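Local structure of methyltransferase (Streptococcus pyogenes, 2ESR) at residues Leu38-Gly43 against Ala68-Asn73; Lys62-Gln67 against Leu85-Ala90; Val104-Pro109 against Val132-Glu137. The protein probably transfers a methyl group from S-adenosylmethionine to its substrate, perhaps a guanine of 16S ribosomal RNA as in related RsmD enzymes. All coordinates share one frame; numbering follows the deposited sequence.

In the fold
Interaction 3 is the buried core contact, its centre about 4 Å from the centre of the chain: two parallel strands exchange backbone hydrogen bonds between apolar layers, and a water links Asp107 and Glu137 at the polar end. The centres of interactions 1 and 2 lie about 13 and 15 Å from the chain's centre, and both use helix 64-75. Interaction 1 pairs a buried isoleucine with a weak amide bond from Asn73 nearer the surface; interaction 2 sets the buried Gln67 amide on Leu85 and leaves lysine, arginine and glutamate chains at its outer part. Leu85 meets Ile70 of interaction 1, whose Phe39 packs on Pro108 of interaction 3.

Interaction 1 of 3, residues Leu38-Gly43 against Ala68-Asn73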
# COMPACT_ATOMS: atom_id res chain seq x y z
N LEU A 38 -6.99 9.83 -2.17
CA LEU A 38 -7.90 9.37 -3.20
C LEU A 38 -7.94 10.45 -4.28
O LEU A 38 -7.87 11.64 -3.97
CB LEU A 38 -9.29 9.13 -2.61
CG LEU A 38 -9.35 8.04 -1.54
CD1 LEU A 38 -10.76 7.95 -0.96
CD2 LEU A 38 -8.94 6.70 -2.15
N PHE A 39 -8.08 10.04 -5.53
CA PHE A 39 -8.08 10.98 -6.65
C PHE A 39 -6.78 11.76 -6.48
O PHE A 39 -6.76 12.99 -6.55
CB PHE A 39 -9.29 11.93 -6.57
CG PHE A 39 -10.59 11.24 -6.23
CD1 PHE A 39 -11.03 11.18 -4.91
CD2 PHE A 39 -11.36 10.65 -7.22
CE1 PHE A 39 -12.22 10.53 -4.58
CE2 PHE A 39 -12.56 10.01 -6.91
CZ PHE A 39 -12.99 9.95 -5.59
N ALA A 40 -5.70 11.02 -6.26
CA ALA A 40 -4.37 11.57 -5.99
C ALA A 40 -3.75 12.60 -6.93
O ALA A 40 -2.94 13.42 -6.49
CB ALA A 40 -3.40 10.43 -5.76
N GLY A 41 -4.10 12.55 -8.21
CA GLY A 41 -3.53 13.50 -9.15
C GLY A 41 -2.03 13.32 -9.29
O GLY A 41 -1.57 12.27 -9.73
N SER A 42 -1.26 14.33 -8.91
CA SER A 42 0.20 14.25 -8.97
C SER A 42 0.76 13.74 -7.65
O SER A 42 1.97 13.59 -7.49
CB SER A 42 0.79 15.63 -9.30
OG SER A 42 0.30 16.10 -10.54
N GLY A 43 -0.14 13.48 -6.70
CA GLY A 43 0.26 12.97 -5.40
C GLY A 43 0.97 13.96 -4.49
O GLY A 43 1.47 13.58 -3.44
N ALA A 68 2.05 8.30 -13.96
CA ALA A 68 3.44 8.48 -14.36
C ALA A 68 4.07 9.58 -13.52
O ALA A 68 5.18 9.43 -13.01
CB ALA A 68 3.52 8.81 -15.84
N ILE A 69 3.36 10.69 -13.37
CA ILE A 69 3.87 11.81 -12.60
C ILE A 69 4.08 11.42 -11.15
O ILE A 69 5.12 11.71 -10.57
CB ILE A 69 2.90 13.01 -12.68
CG1 ILE A 69 2.77 13.47 -14.13
CG2 ILE A 69 3.41 14.15 -11.81
CD1 ILE A 69 1.76 14.57 -14.35
N ILE A 70 3.10 10.74 -10.57
CA ILE A 70 3.20 10.31 -9.19
C ILE A 70 4.43 9.44 -8.97
O ILE A 70 5.21 9.67 -8.06
CB ILE A 70 1.96 9.50 -8.75
CG1 ILE A 70 0.73 10.40 -8.75
CG2 ILE A 70 2.19 8.90 -7.37
CD1 ILE A 70 -0.56 9.65 -8.45
N GLN A 71 4.59 8.43 -9.83
CA GLN A 71 5.72 7.52 -9.72
C GLN A 71 7.06 8.26 -9.75
O GLN A 71 7.97 7.93 -8.99
CB GLN A 71 5.65 6.48 -10.84
CG GLN A 71 4.53 5.47 -10.62
CD GLN A 71 4.31 4.55 -11.80
OE1 GLN A 71 5.23 3.91 -12.29
NE2 GLN A 71 3.06 4.47 -12.26
N ASP A 72 7.16 9.27 -10.60
CA ASP A 72 8.38 10.06 -10.70
C ASP A 72 8.60 10.88 -9.42
O ASP A 72 9.70 10.89 -8.87
CB ASP A 72 8.33 11.00 -11.91
CG ASP A 72 8.42 10.25 -13.23
OD1 ASP A 72 8.23 10.89 -14.29
OD2 ASP A 72 8.69 9.03 -13.21
N ASN A 73 7.55 11.54 -8.95
CA ASN A 73 7.64 12.36 -7.74
C ASN A 73 8.03 11.51 -6.53
O ASN A 73 8.75 11.96 -5.65
CB ASN A 73 6.31 13.06 -7.45
CG ASN A 73 5.99 14.16 -8.44
OD1 ASN A 73 6.84 14.98 -8.77
ND2 ASN A 73 4.74 14.20 -8.90
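Ile70 drives its CG1-CD1 arm into the loop Ala40-Gly43, and this is the tight part of the contact. CG1 stands anti to the carbonyl carbon (chi1 -66°) and the arm runs on extended, which brings CD1 to 3.1 Å from Gly41 O and 4.0 Å from Ala40 CB. The arm also lies against the Ser42-Gly43 peptide, with Ile70 CG1 3.5 Å from Ser42 C. Leu59 of strand 56-60 and Leu85 meet the same isoleucine, continuing the apolar layer under the helix. The loop is a type II' turn closed by Gly43 N to Ala40 O at 2.8 Å, with Gly41 and Gly43 both at positive phi and Gly43 as N-cap of helix 44-51. Its position after the first strand of a Rossmann-like sheet, and its Gly-Ser-Gly sequence, are consistent with the glycine-rich loop that receives S-adenosylmethionine in such methyltransferases. The outer side is looser. Asn73 ND2 reaches Ser42 O at 3.2 Å, but the N-H is bent to 135° and the bond is weak. Ser42 OG merely lies beside the Ile69 CG2 methyl at 3.9 Å, at the solvent-facing flank of the helix.

Interaction 2 of 3, residues Lys62-Gln67 against Leu85-Ala90; sequences KNRKAQ and LLKMEA
The Gln67 amide lies against the isobutyl group of Leu85: CD2 sits over one amide face, 3.3 Å from Gln67 CD, while Leu85 CD1 lies close to the amide plane, beyond the edge that carries OE1 and NE2, 3.1 Å from Gln67 OE1. A bend at chi2 (-57°) turns the amide toward the strand, and its NE2 also reaches Lys87 CB at 3.5 Å. The second flat group, the Arg64 guanidinium, has Lys87 at its edge, with Lys87 NZ near the plane and 2.9 Å from Arg64 NH1. Both atoms are donors, so this is a close approach of like charges and not a bond; if both groups are charged it should be unfavourable. Farther along, Lys62 lays its aliphatic chain along the backbone of Met88, a selenomethionine. Lys62 CG comes 3.3 Å from Met88 C, and Lys62 CE is unusually tight at 3.4 Å from Met88 CA. Glu89 OE2 also touches Lys62 CG, roughly at right angles to the Met88 contact, but the charged ends do not meet, Lys62 NZ remaining 5.4 Å from Glu89 OE1. Asn63 caps the helix, its OD1 accepting from Ala66 N at 2.9 Å. The contact lies within the beta-alpha-beta crossover of strand 56-60, helix 64-75 and strand 83-86, between the start of the helix and the end of the second strand. Met88 packs on Ala93 of helix 90-96, and the strand end meets the second subunit, where Leu85 O is hydrogen-bonded to Thr98 OG1 of that subunit.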
# COMPACT_ATOMS: atom_id res chain seq x y z
N LYS A 62 -6.64 6.87 -11.10
CA LYS A 62 -6.97 6.09 -12.29
C LYS A 62 -6.34 6.55 -13.60
O LYS A 62 -6.12 5.73 -14.50
CB LYS A 62 -8.49 6.03 -12.46
CG LYS A 62 -9.08 4.64 -12.31
CD LYS A 62 -8.43 3.65 -13.27
CE LYS A 62 -9.00 2.25 -13.11
NZ LYS A 62 -8.25 1.27 -13.93
N ASN A 63 -6.05 7.84 -13.72
CA ASN A 63 -5.46 8.39 -14.94
C ASN A 63 -4.01 7.92 -15.14
O ASN A 63 -3.20 7.98 -14.22
CB ASN A 63 -5.51 9.92 -14.91
CG ASN A 63 -4.91 10.55 -16.15
OD1 ASN A 63 -3.70 10.50 -16.36
ND2 ASN A 63 -5.75 11.15 -16.98
N ARG A 64 -3.71 7.46 -16.35
CA ARG A 64 -2.38 6.96 -16.67
C ARG A 64 -1.27 8.01 -16.61
O ARG A 64 -0.17 7.74 -16.14
CB ARG A 64 -2.39 6.31 -18.06
CG ARG A 64 -3.37 5.16 -18.18
CD ARG A 64 -3.12 4.36 -19.45
NE ARG A 64 -1.78 3.77 -19.47
CZ ARG A 64 -1.34 2.88 -18.59
NH1 ARG A 64 -2.13 2.46 -17.61
NH2 ARG A 64 -0.11 2.40 -18.69
N LYS A 65 -1.56 9.22 -17.09
CA LYS A 65 -0.57 10.29 -17.08
C LYS A 65 -0.27 10.74 -15.65
O LYS A 65 0.88 11.02 -15.31
CB LYS A 65 -1.06 11.46 -17.93
CG LYS A 65 -0.92 11.22 -19.43
CD LYS A 65 -1.58 12.31 -20.26
CE LYS A 65 -3.06 12.02 -20.51
NZ LYS A 65 -3.84 11.88 -19.25
N ALA A 66 -1.30 10.80 -14.82
CA ALA A 66 -1.13 11.20 -13.43
C ALA A 66 -0.26 10.15 -12.74
O ALA A 66 0.64 10.49 -11.97
CB ALA A 66 -2.49 11.29 -12.75
N GLN A 67 -0.53 8.88 -13.02
CA GLN A 67 0.24 7.79 -12.42
C GLN A 67 1.73 7.94 -12.72
O GLN A 67 2.57 7.74 -11.85
CB GLN A 67 -0.25 6.44 -12.94
CG GLN A 67 -1.63 6.05 -12.46
CD GLN A 67 -1.73 6.02 -10.95
OE1 GLN A 67 -1.55 7.04 -10.28
NE2 GLN A 67 -2.00 4.84 -10.40
N LEU A 85 0.93 2.98 -4.66
CA LEU A 85 0.05 3.57 -5.66
C LEU A 85 -0.86 2.52 -6.26
O LEU A 85 -0.40 1.47 -6.73
CB LEU A 85 0.86 4.24 -6.78
CG LEU A 85 0.02 4.79 -7.95
CD1 LEU A 85 -0.84 5.95 -7.46
CD2 LEU A 85 0.91 5.25 -9.09
N LEU A 86 -2.16 2.79 -6.24
CA LEU A 86 -3.14 1.88 -6.79
C LEU A 86 -3.79 2.54 -8.00
O LEU A 86 -4.26 3.68 -7.91
CB LEU A 86 -4.21 1.55 -5.75
CG LEU A 86 -3.75 0.80 -4.50
CD1 LEU A 86 -4.91 0.66 -3.53
CD2 LEU A 86 -3.22 -0.57 -4.89
N LYS A 87 -3.80 1.83 -9.12
CA LYS A 87 -4.40 2.33 -10.34
C LYS A 87 -5.79 1.72 -10.40
O LYS A 87 -5.99 0.63 -10.95
CB LYS A 87 -3.58 1.90 -11.56
CG LYS A 87 -4.06 2.49 -12.87
CD LYS A 87 -2.96 2.51 -13.93
CE LYS A 87 -2.40 1.11 -14.19
NZ LYS A 87 -1.28 1.15 -15.18
N MSE A 88 -6.76 2.41 -9.81
CA MSE A 88 -8.13 1.91 -9.79
C MSE A 88 -9.12 3.01 -9.41
O MSE A 88 -8.72 4.11 -9.03
CB MSE A 88 -8.23 0.72 -8.82
CG MSE A 88 -7.92 1.04 -7.36
SE MSE A 88 -7.57 -0.55 -6.27
CE MSE A 88 -9.32 -1.38 -6.39
N GLU A 89 -10.40 2.70 -9.54
CA GLU A 89 -11.45 3.65 -9.20
C GLU A 89 -11.48 3.80 -7.68
O GLU A 89 -11.30 2.83 -6.95
CB GLU A 89 -12.82 3.14 -9.67
CG GLU A 89 -12.91 2.83 -11.16
CD GLU A 89 -12.72 4.05 -12.04
OE1 GLU A 89 -12.91 3.93 -13.27
OE2 GLU A 89 -12.38 5.13 -11.50
N ALA A 90 -11.71 5.02 -7.20
CA ALA A 90 -11.75 5.28 -5.76
C ALA A 90 -12.75 4.36 -5.06
O ALA A 90 -12.46 3.84 -3.98
CB ALA A 90 -12.12 6.73 -5.51

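Interaction 3 of 3, residues Val104-Pro109 against Val132-Glu137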
# COMPACT_ATOMS: atom_id res chain seq x y z
N VAL A 104 -6.68 11.77 5.33
CA VAL A 104 -7.22 11.45 4.02
C VAL A 104 -7.33 12.73 3.20
O VAL A 104 -7.83 13.74 3.68
CB VAL A 104 -8.63 10.82 4.17
CG1 VAL A 104 -9.21 10.49 2.80
CG2 VAL A 104 -8.54 9.55 5.02
N PHE A 105 -6.83 12.68 1.97
CA PHE A 105 -6.91 13.82 1.07
C PHE A 105 -7.92 13.50 -0.02
O PHE A 105 -7.85 12.45 -0.65
CB PHE A 105 -5.55 14.12 0.45
CG PHE A 105 -4.56 14.71 1.41
CD1 PHE A 105 -4.77 15.98 1.95
CD2 PHE A 105 -3.44 13.99 1.81
CE1 PHE A 105 -3.87 16.52 2.87
CE2 PHE A 105 -2.53 14.53 2.73
CZ PHE A 105 -2.75 15.79 3.27
N LEU A 106 -8.86 14.42 -0.24
CA LEU A 106 -9.90 14.24 -1.25
C LEU A 106 -10.04 15.47 -2.13
O LEU A 106 -10.35 16.56 -1.64
CB LEU A 106 -11.27 13.97 -0.60
CG LEU A 106 -11.45 12.81 0.38
CD1 LEU A 106 -12.93 12.77 0.80
CD2 LEU A 106 -11.06 11.48 -0.27
N ASP A 107 -9.81 15.29 -3.42
CA ASP A 107 -9.95 16.37 -4.40
C ASP A 107 -10.44 15.66 -5.65
O ASP A 107 -9.68 15.43 -6.60
CB ASP A 107 -8.61 17.06 -4.67
CG ASP A 107 -8.75 18.25 -5.61
OD1 ASP A 107 -7.78 19.03 -5.75
OD2 ASP A 107 -9.83 18.39 -6.22
N PRO A 108 -11.73 15.29 -5.67
CA PRO A 108 -12.32 14.58 -6.80
C PRO A 108 -13.14 15.41 -7.77
O PRO A 108 -13.39 16.59 -7.55
CB PRO A 108 -13.19 13.55 -6.11
CG PRO A 108 -13.80 14.38 -5.00
CD PRO A 108 -12.67 15.32 -4.53
N PRO A 109 -13.54 14.78 -8.89
CA PRO A 109 -14.36 15.43 -9.91
C PRO A 109 -15.75 15.41 -9.27
O PRO A 109 -15.98 14.61 -8.35
CB PRO A 109 -14.25 14.47 -11.10
CG PRO A 109 -14.08 13.15 -10.44
CD PRO A 109 -13.08 13.47 -9.35
N VAL A 132 -8.92 10.93 12.82
CA VAL A 132 -8.73 11.23 11.41
C VAL A 132 -9.01 12.68 11.02
O VAL A 132 -9.83 13.37 11.62
CB VAL A 132 -9.63 10.33 10.53
CG1 VAL A 132 -11.08 10.75 10.69
CG2 VAL A 132 -9.22 10.40 9.07
N MSE A 133 -8.30 13.13 9.99
CA MSE A 133 -8.52 14.44 9.41
C MSE A 133 -8.77 14.13 7.93
O MSE A 133 -7.92 13.53 7.26
CB MSE A 133 -7.30 15.35 9.56
CG MSE A 133 -7.17 15.95 10.95
SE MSE A 133 -5.69 17.17 10.97
CE MSE A 133 -4.27 15.91 10.93
N VAL A 134 -9.96 14.49 7.44
CA VAL A 134 -10.29 14.30 6.03
C VAL A 134 -10.22 15.70 5.42
O VAL A 134 -11.08 16.56 5.68
CB VAL A 134 -11.70 13.69 5.84
CG1 VAL A 134 -11.99 13.53 4.35
CG2 VAL A 134 -11.76 12.33 6.51
N VAL A 135 -9.18 15.91 4.63
CA VAL A 135 -8.90 17.20 4.01
C VAL A 135 -9.40 17.26 2.58
O VAL A 135 -8.96 16.50 1.72
CB VAL A 135 -7.39 17.48 4.03
CG1 VAL A 135 -7.10 18.83 3.42
CG2 VAL A 135 -6.87 17.42 5.46
N CYS A 136 -10.31 18.19 2.34
CA CYS A 136 -10.90 18.37 1.02
C CYS A 136 -10.47 19.67 0.39
O CYS A 136 -10.63 20.73 0.98
CB CYS A 136 -12.42 18.36 1.13
SG CYS A 136 -13.09 16.94 2.02
N GLU A 137 -9.93 19.60 -0.82
CA GLU A 137 -9.53 20.81 -1.54
C GLU A 137 -10.48 20.90 -2.72
O GLU A 137 -10.62 19.95 -3.49
CB GLU A 137 -8.08 20.72 -2.01
CG GLU A 137 -7.62 21.96 -2.78
CD GLU A 137 -6.13 21.98 -3.04
OE1 GLU A 137 -5.56 20.91 -3.35
OE2 GLU A 137 -5.52 23.07 -2.93
O HOH W 1 -5.38 18.56 -4.57
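Val104-Leu106 and Val134-Cys136 pair in parallel at the heart of the Rossmann-like methyltransferase sheet, two neighbouring strands joined in sequence through helix 111-124. After Leu106 the chain leaves the sheet as Asp107-Pro108-Pro109, the start of an Asp-Pro-Pro-Tyr sequence resembling the motif IV of amino-directed methyltransferases. The ladder has four backbone bonds. Val104 N gives to Met133 O at 2.9 Å, Val135 N donates to Val104 O at 2.7 Å, Leu106 N gives to Val135 O, and Glu137 N reaches Leu106 O in a longer link of 3.2 Å. CA-H...O contacts fill in between, as from Cys136 CA to Leu106 O. On the face carrying Val104, Leu106, Val134 and Cys136, Leu106 CD1 meets Val134 CG1 at 3.8 Å, and Ile119 of helix 111-124 packs over both residues. On the other face Phe105 and Val135 run alongside each other in the same direction, with ring atom CD1 of Phe105 3.7 Å from Val135 CB; helix 19-26 borders them. Beyond the last pair the contact turns polar. Asp107, with CG anti to its own N (chi1 -176°), brings its carboxylate near that of Glu137, the two planes 56° apart. One water donates to both, 2.7 Å from Asp107 OD1 and 2.7 Å from Glu137 OE1.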